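Local atomic coordinates of polymerase cofactor VP35 (Reston ebolavirus, PDB entry 3L2A), a protein that acts as a polymerase cofactor in viral RNA synthesis and, through its RNA-binding interferon inhibitory domain, helps the virus evade the host interferon response. Residues A[66-69]-A[70-74]. Residues are numbered along the deposited sequence; the frame is centred on the assembly and turned at random. Where two conformers were deposited one is given.
Sequences LIQI and TKRVP
In the conformer given, the guanidinium of Arg72 lies with one face over Gln68, whose CB stands 3.8 Å above the plane, over the centre of the group. The amide of Gln68 is turned 69° from that plane. Its NE2 comes within 3.1 Å of Arg72 NH2, but both nitrogens are donors, and the approach is doubtful because the arginine is modelled in two positions. The carbonyl end of the same amide serves Lys71: NZ reaches Gln68 OE1 at 2.7 Å, in the amide plane and on a lone pair. Two bends make this possible, one at chi2 of Gln68 (-61°) and one at chi3 of Lys71 (63°), which turns the ammonium back toward the preceding turn. One glutamine thus lies between two cationic side chains, offering its oxygen to one and, in this conformer of Arg72, its aliphatic stem to the other. Alongside, Lys71 CD packs on Ile67 CG2 at 3.8 Å.

A second polar link is made by Thr70, whose hydroxyl sits between its own backbone N and carbonyl carbon, facing the preceding turn. From there OG1 donates to Ile67 O at 2.6 Å, on a lone pair, and the same oxygen also accepts from Lys71 N, so two donors grip it. On the buried side, Ile69 and Val73 run side by side with their CG2 methyls 4.1 Å apart, and Ile69 packs on Ile48 and Phe52 of helix 45-57. Val73 is the first residue to leave helical geometry, and its N-H bonds to Ile69 O at 3.1 Å. The whole illustrates the last two turns of an amphipathic helix, here helix 62-72 of the VP35 interferon inhibitory domain: i to i+3 and i+4 side-chain pairs line its polar flank, while its apolar flank joins the helical bundle.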
loop_
_atom_site.group_PDB
_atom_site.type_symbol
_atom_site.label_atom_id
_atom_site.label_comp_id
_atom_site.label_asym_id
_atom_site.label_seq_id
_atom_site.Cartn_x
_atom_site.Cartn_y
_atom_site.Cartn_z
ATOM N N LEU A 66 -1.185 -7.340 4.614
ATOM C CA LEU A 66 -1.279 -5.958 4.150
ATOM C C LEU A 66 -2.708 -5.588 3.817
ATOM O O LEU A 66 -3.160 -4.488 4.129
ATOM C CB LEU A 66 -0.380 -5.753 2.947
ATOM C CG LEU A 66 1.132 -5.842 3.225
ATOM C CD1 LEU A 66 1.876 -5.913 1.907
ATOM C CD2 LEU A 66 1.616 -4.628 4.056
ATOM N N ILE A 67 -3.424 -6.490 3.154
ATOM C CA ILE A 67 -4.851 -6.232 2.928
ATOM C C ILE A 67 -5.587 -6.018 4.255
ATOM O O ILE A 67 -6.372 -5.084 4.408
ATOM C CB ILE A 67 -5.501 -7.379 2.123
ATOM C CG1 ILE A 67 -4.935 -7.409 0.698
ATOM C CG2 ILE A 67 -7.045 -7.251 2.108
ATOM C CD1 ILE A 67 -5.411 -8.616 -0.128
ATOM N N GLN A 68 -5.295 -6.869 5.234
ATOM C CA GLN A 68 -5.977 -6.772 6.514
ATOM C C GLN A 68 -5.682 -5.451 7.213
ATOM O O GLN A 68 -6.576 -4.865 7.830
ATOM C CB GLN A 68 -5.654 -7.995 7.376
ATOM C CG GLN A 68 -6.173 -9.313 6.767
ATOM C CD GLN A 68 -7.682 -9.392 6.573
ATOM O OE1 GLN A 68 -8.239 -8.853 5.611
ATOM N NE2 GLN A 68 -8.345 -10.143 7.445
ATOM N N ILE A 69 -4.444 -4.973 7.108
ATOM C CA ILE A 69 -4.093 -3.643 7.644
ATOM C C ILE A 69 -5.031 -2.593 7.094
ATOM O O ILE A 69 -5.580 -1.779 7.855
ATOM C CB ILE A 69 -2.610 -3.256 7.386
ATOM C CG1 ILE A 69 -1.680 -4.106 8.271
ATOM C CG2 ILE A 69 -2.384 -1.724 7.591
ATOM C CD1 ILE A 69 -0.198 -4.198 7.775
ATOM N N THR A 70 -5.254 -2.618 5.790
ATOM C CA THR A 70 -6.086 -1.567 5.143
ATOM C C THR A 70 -7.531 -1.604 5.629
ATOM O O THR A 70 -8.200 -0.572 5.675
ATOM C CB THR A 70 -6.044 -1.621 3.617
ATOM O OG1 THR A 70 -6.704 -2.795 3.122
ATOM C CG2 THR A 70 -4.583 -1.566 3.116
ATOM N N LYS A 71 -7.966 -2.790 6.040
ATOM C CA LYS A 71 -9.328 -3.020 6.533
ATOM C C LYS A 71 -9.499 -2.791 8.043
ATOM O O LYS A 71 -10.583 -2.408 8.507
ATOM C CB LYS A 71 -9.736 -4.458 6.184
ATOM C CG LYS A 71 -9.951 -4.657 4.675
ATOM C CD LYS A 71 -9.907 -6.128 4.267
ATOM C CE LYS A 71 -11.003 -6.962 4.902
ATOM N NZ LYS A 71 -10.753 -8.431 4.632
ATOM N N ARG A 72 -8.450 -3.041 8.813
ATOM C CA ARG A 72 -8.593 -2.999 10.266
ATOM C C ARG A 72 -8.289 -1.614 10.823
ATOM O O ARG A 72 -8.973 -1.149 11.733
ATOM C CB ARG A 72 -7.721 -4.063 10.932
ATOM C CG ARG A 72 -8.126 -5.478 10.566
ATOM C CD ARG A 72 -7.308 -6.525 11.299
ATOM N NE ARG A 72 -7.642 -7.862 10.814
ATOM C CZ ARG A 72 -6.834 -8.915 10.862
ATOM N NH1 ARG A 72 -5.618 -8.822 11.387
ATOM N NH2 ARG A 72 -7.257 -10.075 10.387
ATOM N N VAL A 73 -7.277 -0.959 10.259
ATOM C CA VAL A 73 -6.728 0.253 10.844
ATOM C C VAL A 73 -7.487 1.461 10.293
ATOM O O VAL A 73 -7.425 1.708 9.085
ATOM C CB VAL A 73 -5.203 0.353 10.579
ATOM C CG1 VAL A 73 -4.626 1.575 11.262
ATOM C CG2 VAL A 73 -4.469 -0.922 11.067
ATOM N N PRO A 74 -8.221 2.199 11.157
ATOM C CA PRO A 74 -9.127 3.255 10.706
ATOM C C PRO A 74 -8.589 4.296 9.758
ATOM O O PRO A 74 -9.366 4.824 8.938
ATOM C CB PRO A 74 -9.522 3.954 12.015
ATOM C CG PRO A 74 -9.527 2.905 12.995
ATOM C CD PRO A 74 -8.334 2.004 12.625
#